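Local structure of dimethyladenosine transferase, putative (Plasmodium falciparum, 2H1R) at residues Leu31-Ile35 / Asn55-Leu60; Leu211-Phe216 / Phe282-Leu286; Ser119-Ile123 / Leu138-Phe144. The protein probably methylates adenines of ribosomal RNA to N6,N6-dimethyladenosine, with S-adenosyl-L-methionine as the likely methyl donor. All blocks are in the same frame, centred on the assembly; numbering follows the deposited sequence.

In the fold
The three contacts follow one another along the chain in the order 1, 3, 2. Contacts 1 and 3, centres about 19 Å apart, both belong to the Rossmann-like methyltransferase domain. Contact 1 packs helix 28-38 and helix 57-60 on the face of the seven-stranded sheet that carries T111; contact 3 sets helix 119-128 against strand 135-141 on the other face, beside A112. Contact 2 joins helices 205-216 and 279-291, its centre about 39 Å from contact 1 and 23 Å from contact 3. Contacts 1 and 2 lie on opposite sides of the chain's centre: contacts 1 and 3 pack the predicted S-adenosyl-L-methionine-binding domain, contact 2 the C-terminal helices. Helix 159-167, touching contacts 2 and 3, bridges the two parts.

Contact 1 (Leu31-Ile35 / Asn55-Leu60); sequences LDKII and NLTVKL
L31 and I35 of helix 28-38 face L56 and L60 in the same chain direction, with CA-CA separations of 6.3 Å for L31-L56 and 7.5 Å for I35-L60. The pair belongs to one of the helical layers flanking the sheet of the Rossmann-like fold of class I methyltransferases: the segment 55-60 comes after the glycine-rich loop that follows strand 45-49 and includes G50, a predicted S-adenosyl-L-methionine site, and L31 lies close to L25, another. The apolar evidence is a cluster of methyl groups on the sheet side. I35 CD1 is 3.8 Å from L56 CD1 and 3.6 Å from L60 CD2, and I34 CG2 closes on the two L56 methyls. L56 holds CG opposite its own backbone N (chi1 -178°), a torsion that carries CD1 across to the isoleucines although the CB itself does not point at the helix. I34, L56 and L60 all rest on T111 of strand 109-113, which roots the cluster in the sheet. At the upstream end L31 CD1 touches the backbone, 3.7 Å from N55 O, while the side-chain oxygen OD1 of N55 is hydrogen-bonded to R83. K59 roofs the opposite, outer side. Its aliphatic chain lies over the leucine and isoleucine, with K59 CE 3.8 Å from L31 CB and 3.9 Å from I35 CG1, and two successive bends (chi3 72°, chi4 71°) turn the ammonium toward D32. The two polar side chains cross at about a right angle in a salt bridge at the exposed margin, where neighbouring charge and solvent would both help to keep the pair ionised. K59 NZ lies 2.8 Å from D32 OD1 and reaches that oxygen nearly in line with its C-O bond.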
loop_
_atom_site.group_PDB
_atom_site.type_symbol
_atom_site.label_atom_id
_atom_site.label_comp_id
_atom_site.label_asym_id
_atom_site.label_seq_id
_atom_site.Cartn_x
_atom_site.Cartn_y
_atom_site.Cartn_z
ATOM N N LEU A 31 -8.885 17.788 -11.539
ATOM C CA LEU A 31 -8.487 18.430 -10.295
ATOM C C LEU A 31 -9.647 18.579 -9.324
ATOM O O LEU A 31 -9.474 18.363 -8.112
ATOM C CB LEU A 31 -7.842 19.787 -10.548
ATOM C CG LEU A 31 -6.632 19.794 -11.479
ATOM C CD1 LEU A 31 -5.912 21.128 -11.388
ATOM C CD2 LEU A 31 -5.695 18.709 -11.092
ATOM N N ASP A 32 -10.817 18.969 -9.838
ATOM C CA ASP A 32 -12.024 19.073 -9.008
ATOM C C ASP A 32 -12.398 17.758 -8.336
ATOM O O ASP A 32 -12.819 17.733 -7.181
ATOM C CB ASP A 32 -13.222 19.591 -9.815
ATOM C CG ASP A 32 -13.185 21.096 -10.021
ATOM O OD1 ASP A 32 -12.344 21.777 -9.386
ATOM O OD2 ASP A 32 -14.006 21.597 -10.829
ATOM N N LYS A 33 -12.228 16.654 -9.062
ATOM C CA LYS A 33 -12.554 15.329 -8.530
ATOM C C LYS A 33 -11.572 14.925 -7.433
ATOM O O LYS A 33 -11.969 14.280 -6.457
ATOM C CB LYS A 33 -12.500 14.294 -9.646
ATOM C CG LYS A 33 -13.583 14.491 -10.713
ATOM C CD LYS A 33 -13.803 13.241 -11.533
ATOM C CE LYS A 33 -14.575 12.202 -10.721
ATOM N NZ LYS A 33 -15.332 11.247 -11.591
ATOM N N ILE A 34 -10.298 15.276 -7.613
ATOM C CA ILE A 34 -9.270 14.995 -6.592
ATOM C C ILE A 34 -9.671 15.694 -5.278
ATOM O O ILE A 34 -9.684 15.091 -4.206
ATOM C CB ILE A 34 -7.878 15.451 -7.104
ATOM C CG1 ILE A 34 -7.377 14.470 -8.174
ATOM C CG2 ILE A 34 -6.815 15.554 -5.992
ATOM C CD1 ILE A 34 -6.143 14.970 -8.968
ATOM N N ILE A 35 -9.977 16.989 -5.386
ATOM C CA ILE A 35 -10.296 17.827 -4.225
ATOM C C ILE A 35 -11.537 17.285 -3.502
ATOM O O ILE A 35 -11.550 17.183 -2.280
ATOM C CB ILE A 35 -10.546 19.296 -4.678
ATOM C CG1 ILE A 35 -9.267 19.952 -5.190
ATOM C CG2 ILE A 35 -11.277 20.123 -3.572
ATOM C CD1 ILE A 35 -8.117 19.960 -4.171
ATOM N N ASN A 55 -0.903 23.723 -10.518
ATOM C CA ASN A 55 -2.348 23.756 -10.804
ATOM C C ASN A 55 -3.231 23.136 -9.711
ATOM O O ASN A 55 -4.277 23.695 -9.365
ATOM C CB ASN A 55 -2.642 23.067 -12.149
ATOM C CG ASN A 55 -2.666 24.034 -13.310
ATOM O OD1 ASN A 55 -2.262 25.182 -13.177
ATOM N ND2 ASN A 55 -3.153 23.567 -14.474
ATOM N N LEU A 56 -2.807 21.994 -9.163
ATOM C CA LEU A 56 -3.477 21.419 -7.973
ATOM C C LEU A 56 -3.078 22.125 -6.648
ATOM O O LEU A 56 -3.925 22.350 -5.766
ATOM C CB LEU A 56 -3.206 19.915 -7.862
ATOM C CG LEU A 56 -3.893 19.222 -6.673
ATOM C CD1 LEU A 56 -5.404 19.246 -6.802
ATOM C CD2 LEU A 56 -3.370 17.781 -6.476
ATOM N N THR A 57 -1.813 22.492 -6.531
ATOM C CA THR A 57 -1.317 23.225 -5.345
ATOM C C THR A 57 -2.185 24.427 -4.973
ATOM O O THR A 57 -2.591 24.582 -3.804
ATOM C CB THR A 57 0.123 23.711 -5.542
ATOM O OG1 THR A 57 0.919 22.634 -6.025
ATOM C CG2 THR A 57 0.734 24.180 -4.196
ATOM N N VAL A 58 -2.485 25.266 -5.957
ATOM C CA VAL A 58 -3.238 26.484 -5.702
ATOM C C VAL A 58 -4.670 26.190 -5.243
ATOM O O VAL A 58 -5.315 27.032 -4.604
ATOM C CB VAL A 58 -3.179 27.470 -6.911
ATOM C CG1 VAL A 58 -1.711 27.855 -7.217
ATOM C CG2 VAL A 58 -3.879 26.911 -8.165
ATOM N N LYS A 59 -5.158 24.979 -5.535
ATOM C CA LYS A 59 -6.506 24.601 -5.134
ATOM C C LYS A 59 -6.514 24.000 -3.744
ATOM O O LYS A 59 -7.560 24.037 -3.054
ATOM C CB LYS A 59 -7.132 23.599 -6.125
ATOM C CG LYS A 59 -7.479 24.181 -7.494
ATOM C CD LYS A 59 -7.863 23.074 -8.474
ATOM C CE LYS A 59 -9.228 22.451 -8.176
ATOM N NZ LYS A 59 -10.318 23.419 -8.493
ATOM N N LEU A 60 -5.380 23.412 -3.357
ATOM C CA LEU A 60 -5.186 22.814 -2.012
ATOM C C LEU A 60 -4.992 23.844 -0.884
ATOM O O LEU A 60 -5.522 23.693 0.204
ATOM C CB LEU A 60 -3.969 21.868 -2.012
ATOM C CG LEU A 60 -4.060 20.581 -2.868
ATOM C CD1 LEU A 60 -2.674 19.983 -2.964
ATOM C CD2 LEU A 60 -5.038 19.591 -2.270
#

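Contact 2 (Leu211-Phe216 / Phe282-Leu286); sequences LLRICF and FLKLL
The ring of F282 has L212 CD2 over one face, and near its plane, at the edge, L211 CD2 and C215 SG. With F216 at an oblique tilt as the fourth neighbour, these residues make a knobs-into-holes contact: F282 is the knob, and L211, L212, C215 and F216 frame the hole. It joins helices 205-216 and 279-291, whose local axes run at 112° to each other and come within 11.7 Å, in the helical C-terminal part that this family of RNA dimethylases carries after its Rossmann-like domain. The CH-pi contact is centred on the face: L212 CD2 stands 3.5 Å from the F282 centroid and only 10° off the ring normal. The sulfur instead meets the rim, C215 SG lying 3.7 Å from F282 CE1, a sulfur-aromatic contact of the edge type. F216 CE1 approaches F282 CZ at 3.8 Å, with ring centroids 5.9 Å apart, and I162 of helix 159-167 touches both phenylalanines. Further along, L211 spreads its two branches over the partner helix. Because its CG lies opposite the backbone N (chi1 170°), the side chain extends across the interface, CD1 toward L285 CD2 and CD2 into the step between F282 and L286. There L211 CD2 is 3.9 Å from F282 O and equally 3.9 Å from L286 CB.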
loop_
_atom_site.group_PDB
_atom_site.type_symbol
_atom_site.label_atom_id
_atom_site.label_comp_id
_atom_site.label_asym_id
_atom_site.label_seq_id
_atom_site.Cartn_x
_atom_site.Cartn_y
_atom_site.Cartn_z
ATOM N N LEU A 211 4.748 -14.218 4.866
ATOM C CA LEU A 211 3.708 -15.265 4.734
ATOM C C LEU A 211 3.030 -15.142 3.364
ATOM O O LEU A 211 2.839 -16.143 2.653
ATOM C CB LEU A 211 2.660 -15.147 5.848
ATOM C CG LEU A 211 1.386 -16.005 5.707
ATOM C CD1 LEU A 211 1.675 -17.519 5.748
ATOM C CD2 LEU A 211 0.328 -15.656 6.755
ATOM N N LEU A 212 2.677 -13.922 2.988
ATOM C CA LEU A 212 2.091 -13.704 1.650
ATOM C C LEU A 212 3.012 -14.072 0.512
ATOM O O LEU A 212 2.541 -14.592 -0.490
ATOM C CB LEU A 212 1.555 -12.277 1.464
ATOM C CG LEU A 212 0.325 -11.920 2.325
ATOM C CD1 LEU A 212 0.018 -10.448 2.104
ATOM C CD2 LEU A 212 -0.912 -12.700 1.974
ATOM N N ARG A 213 4.306 -13.793 0.633
ATOM C CA ARG A 213 5.274 -14.196 -0.405
ATOM C C ARG A 213 5.358 -15.726 -0.569
ATOM O O ARG A 213 5.423 -16.240 -1.705
ATOM C CB ARG A 213 6.659 -13.595 -0.134
ATOM C CG ARG A 213 6.706 -12.090 -0.445
ATOM C CD ARG A 213 8.061 -11.520 0.003
ATOM N NE ARG A 213 8.188 -10.097 -0.244
ATOM C CZ ARG A 213 8.665 -9.583 -1.377
ATOM N NH1 ARG A 213 9.023 -10.384 -2.362
ATOM N NH2 ARG A 213 8.762 -8.263 -1.532
ATOM N N ILE A 214 5.299 -16.455 0.538
ATOM C CA ILE A 214 5.263 -17.906 0.462
ATOM C C ILE A 214 4.028 -18.385 -0.295
ATOM O O ILE A 214 4.136 -19.198 -1.230
ATOM C CB ILE A 214 5.295 -18.573 1.876
ATOM C CG1 ILE A 214 6.602 -18.252 2.583
ATOM C CG2 ILE A 214 5.171 -20.087 1.756
ATOM C CD1 ILE A 214 6.619 -18.707 4.044
ATOM N N CYS A 215 2.875 -17.888 0.116
ATOM C CA CYS A 215 1.592 -18.305 -0.428
ATOM C C CYS A 215 1.382 -17.855 -1.875
ATOM O O CYS A 215 0.855 -18.628 -2.680
ATOM C CB CYS A 215 0.451 -17.780 0.450
ATOM S SG CYS A 215 0.493 -18.546 2.126
ATOM N N PHE A 216 1.807 -16.637 -2.204
ATOM C CA PHE A 216 1.591 -16.108 -3.558
ATOM C C PHE A 216 2.629 -16.518 -4.562
ATOM O O PHE A 216 2.507 -16.188 -5.713
ATOM C CB PHE A 216 1.276 -14.588 -3.595
ATOM C CG PHE A 216 -0.169 -14.271 -3.294
ATOM C CD1 PHE A 216 -0.635 -14.301 -1.996
ATOM C CD2 PHE A 216 -1.087 -13.985 -4.337
ATOM C CE1 PHE A 216 -1.974 -14.051 -1.701
ATOM C CE2 PHE A 216 -2.446 -13.746 -4.061
ATOM C CZ PHE A 216 -2.896 -13.783 -2.752
ATOM N N PHE A 282 -5.932 -14.580 5.697
ATOM C CA PHE A 282 -4.503 -14.560 5.977
ATOM C C PHE A 282 -4.184 -14.099 7.397
ATOM O O PHE A 282 -3.184 -14.523 7.969
ATOM C CB PHE A 282 -3.769 -13.729 4.947
ATOM C CG PHE A 282 -3.533 -14.486 3.683
ATOM C CD1 PHE A 282 -2.544 -15.460 3.647
ATOM C CD2 PHE A 282 -4.319 -14.247 2.555
ATOM C CE1 PHE A 282 -2.327 -16.214 2.462
ATOM C CE2 PHE A 282 -4.136 -15.011 1.376
ATOM C CZ PHE A 282 -3.119 -15.989 1.341
ATOM N N LEU A 283 -5.024 -13.227 7.942
ATOM C CA LEU A 283 -4.864 -12.807 9.366
ATOM C C LEU A 283 -5.055 -13.993 10.302
ATOM O O LEU A 283 -4.272 -14.159 11.270
ATOM C CB LEU A 283 -5.907 -11.720 9.686
ATOM C CG LEU A 283 -5.556 -10.287 9.262
ATOM C CD1 LEU A 283 -6.798 -9.404 9.478
ATOM C CD2 LEU A 283 -4.335 -9.703 10.001
ATOM N N LYS A 284 -6.043 -14.854 10.001
ATOM C CA LYS A 284 -6.268 -16.087 10.779
ATOM C C LYS A 284 -5.106 -17.057 10.685
ATOM O O LYS A 284 -4.676 -17.630 11.690
ATOM C CB LYS A 284 -7.494 -16.848 10.285
ATOM C CG LYS A 284 -8.782 -16.397 10.810
ATOM C CD LYS A 284 -9.897 -17.307 10.262
ATOM N N LEU A 285 -4.594 -17.247 9.463
ATOM C CA LEU A 285 -3.437 -18.104 9.238
ATOM C C LEU A 285 -2.193 -17.614 10.000
ATOM O O LEU A 285 -1.468 -18.408 10.645
ATOM C CB LEU A 285 -3.138 -18.127 7.736
ATOM C CG LEU A 285 -2.333 -19.249 7.112
ATOM C CD1 LEU A 285 -2.975 -20.597 7.456
ATOM C CD2 LEU A 285 -2.274 -19.030 5.550
ATOM N N LEU A 286 -1.929 -16.308 9.923
ATOM C CA LEU A 286 -0.743 -15.755 10.608
ATOM C C LEU A 286 -0.902 -15.984 12.130
ATOM O O LEU A 286 0.050 -16.422 12.826
ATOM C CB LEU A 286 -0.623 -14.255 10.285
ATOM C CG LEU A 286 0.599 -13.528 10.880
ATOM C CD1 LEU A 286 1.937 -14.227 10.506
ATOM C CD2 LEU A 286 0.611 -12.074 10.443
#

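Contact 3 (Ser119-Ile123 / Leu138-Phe144); sequences SSPLI and LMFQKEF
S119 and I123 meet F140 and F144 inside the beta-alpha-beta unit of the Rossmann-like fold, where helix 119-128 crosses over from strand 109-113 to strand 135-141; the axes of 119-123 and 138-141 run nearly antiparallel, at 150°. Ring contacts come first. S119 CB sits 3.5 Å from the F144 centroid, 3° off its normal, so the CH-pi contact is centred on the face, while I123 CG1 lies at the edge of that ring, 3.9 Å from F144 CZ. F144 brings CD2 over one face of F140, near its rim, the two rings being inclined to each other. S119 OG lies at the F140 edge, near the ring plane, 3.7 Å from F140 CD1. The apolar contacts are I123 CD1 with F140 CZ at 3.7 Å, and L122 CD2 with both F140 CZ and L138 CD2, each at 4.2 Å. L160 of helix 159-167 touches both I123 and F144. Polar contacts gather at the helix start. S119 OG is hydrogen-bonded to Y116 O, part of the N113-Y116 sequence NIPY, which matches motif IV of N6-adenine methyltransferases and probably lies by the target adenine. With OG turned opposite the carbonyl carbon (chi1 -63°), the hydroxyl also faces a water near the F140 ring plane. That water spans the two segments, 2.7 Å from S119 OG and accepting from Q141 N at 3.0 Å.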
loop_
_atom_site.group_PDB
_atom_site.type_symbol
_atom_site.label_atom_id
_atom_site.label_comp_id
_atom_site.label_asym_id
_atom_site.label_seq_id
_atom_site.Cartn_x
_atom_site.Cartn_y
_atom_site.Cartn_z
ATOM N N SER A 119 5.844 2.986 -8.192
ATOM C CA SER A 119 4.481 2.779 -7.671
ATOM C C SER A 119 4.417 1.855 -6.470
ATOM O O SER A 119 3.862 2.212 -5.426
ATOM C CB SER A 119 3.543 2.286 -8.757
ATOM O OG SER A 119 3.443 3.275 -9.743
ATOM N N SER A 120 4.983 0.659 -6.614
ATOM C CA SER A 120 5.016 -0.281 -5.512
ATOM C C SER A 120 5.800 0.255 -4.297
ATOM O O SER A 120 5.302 0.142 -3.154
ATOM C CB SER A 120 5.536 -1.643 -5.977
ATOM O OG SER A 120 5.628 -2.507 -4.881
ATOM N N PRO A 121 7.008 0.835 -4.524
ATOM C CA PRO A 121 7.734 1.468 -3.413
ATOM C C PRO A 121 6.905 2.544 -2.682
ATOM O O PRO A 121 6.990 2.654 -1.454
ATOM C CB PRO A 121 8.932 2.129 -4.093
ATOM C CG PRO A 121 9.164 1.333 -5.336
ATOM C CD PRO A 121 7.780 0.909 -5.785
ATOM N N LEU A 122 6.143 3.334 -3.429
ATOM C CA LEU A 122 5.289 4.347 -2.801
ATOM C C LEU A 122 4.241 3.713 -1.873
ATOM O O LEU A 122 4.069 4.153 -0.741
ATOM C CB LEU A 122 4.614 5.263 -3.818
ATOM C CG LEU A 122 3.677 6.224 -3.062
ATOM C CD1 LEU A 122 4.455 7.358 -2.313
ATOM C CD2 LEU A 122 2.526 6.737 -3.895
ATOM N N ILE A 123 3.531 2.698 -2.368
ATOM C CA ILE A 123 2.558 1.977 -1.567
ATOM C C ILE A 123 3.163 1.427 -0.273
ATOM O O ILE A 123 2.583 1.592 0.788
ATOM C CB ILE A 123 1.879 0.825 -2.377
ATOM C CG1 ILE A 123 0.938 1.380 -3.459
ATOM C CG2 ILE A 123 1.146 -0.157 -1.441
ATOM C CD1 ILE A 123 -0.056 2.431 -2.955
ATOM N N LEU A 138 -4.476 9.206 -4.940
ATOM C CA LEU A 138 -3.250 8.848 -5.672
ATOM C C LEU A 138 -3.566 8.532 -7.130
ATOM O O LEU A 138 -4.480 7.760 -7.401
ATOM C CB LEU A 138 -2.537 7.655 -4.985
ATOM C CG LEU A 138 -2.157 7.771 -3.474
ATOM C CD1 LEU A 138 -1.737 6.427 -2.842
ATOM C CD2 LEU A 138 -1.095 8.781 -3.221
ATOM N N MET A 139 -2.798 9.099 -8.054
ATOM C CA MET A 139 -2.952 8.745 -9.463
ATOM C C MET A 139 -1.840 7.782 -9.901
ATOM O O MET A 139 -0.655 8.023 -9.651
ATOM C CB MET A 139 -3.030 9.997 -10.327
ATOM C CG MET A 139 -3.071 9.730 -11.806
ATOM S SD MET A 139 -3.611 11.222 -12.637
ATOM C CE MET A 139 -2.101 12.129 -12.672
ATOM N N PHE A 140 -2.253 6.656 -10.472
ATOM C CA PHE A 140 -1.324 5.625 -10.946
ATOM C C PHE A 140 -1.617 5.276 -12.398
ATOM O O PHE A 140 -2.749 5.363 -12.860
ATOM C CB PHE A 140 -1.468 4.315 -10.135
ATOM C CG PHE A 140 -1.076 4.412 -8.676
ATOM C CD1 PHE A 140 0.263 4.362 -8.292
ATOM C CD2 PHE A 140 -2.053 4.447 -7.687
ATOM C CE1 PHE A 140 0.634 4.425 -6.951
ATOM C CE2 PHE A 140 -1.702 4.502 -6.325
ATOM C CZ PHE A 140 -0.336 4.494 -5.958
ATOM N N GLN A 141 -0.604 4.804 -13.110
ATOM C CA GLN A 141 -0.842 4.177 -14.410
ATOM C C GLN A 141 -1.923 3.088 -14.269
ATOM O O GLN A 141 -1.970 2.398 -13.241
ATOM C CB GLN A 141 0.487 3.637 -14.942
ATOM C CG GLN A 141 0.587 3.568 -16.449
ATOM C CD GLN A 141 1.973 3.143 -16.932
ATOM O OE1 GLN A 141 2.952 3.871 -16.766
ATOM N NE2 GLN A 141 2.046 1.975 -17.571
ATOM N N LYS A 142 -2.811 2.956 -15.269
ATOM C CA LYS A 142 -4.031 2.144 -15.164
ATOM C C LYS A 142 -3.810 0.706 -14.683
ATOM O O LYS A 142 -4.601 0.173 -13.896
ATOM C CB LYS A 142 -4.755 2.090 -16.516
ATOM C CG LYS A 142 -6.067 1.286 -16.521
ATOM C CD LYS A 142 -6.686 1.178 -17.936
ATOM C CE LYS A 142 -6.005 0.090 -18.796
ATOM N NZ LYS A 142 -6.524 0.122 -20.210
ATOM N N GLU A 143 -2.744 0.101 -15.187
ATOM C CA GLU A 143 -2.459 -1.326 -14.991
ATOM C C GLU A 143 -2.164 -1.557 -13.491
ATOM O O GLU A 143 -2.688 -2.514 -12.877
ATOM C CB GLU A 143 -1.264 -1.750 -15.868
ATOM C CG GLU A 143 -1.309 -1.371 -17.413
ATOM C CD GLU A 143 -1.255 0.144 -17.766
ATOM O OE1 GLU A 143 -2.314 0.780 -17.831
ATOM O OE2 GLU A 143 -0.166 0.699 -18.038
ATOM N N PHE A 144 -1.385 -0.645 -12.900
ATOM C CA PHE A 144 -1.052 -0.740 -11.474
ATOM C C PHE A 144 -2.282 -0.532 -10.606
ATOM O O PHE A 144 -2.527 -1.291 -9.689
ATOM C CB PHE A 144 0.062 0.238 -11.086
ATOM C CG PHE A 144 0.528 0.072 -9.664
ATOM C CD1 PHE A 144 1.522 -0.845 -9.347
ATOM C CD2 PHE A 144 -0.035 0.812 -8.636
ATOM C CE1 PHE A 144 1.948 -1.008 -8.026
ATOM C CE2 PHE A 144 0.399 0.647 -7.314
ATOM C CZ PHE A 144 1.377 -0.268 -7.011
HETATM O O HOH W 1 1.915 4.551 -11.553
#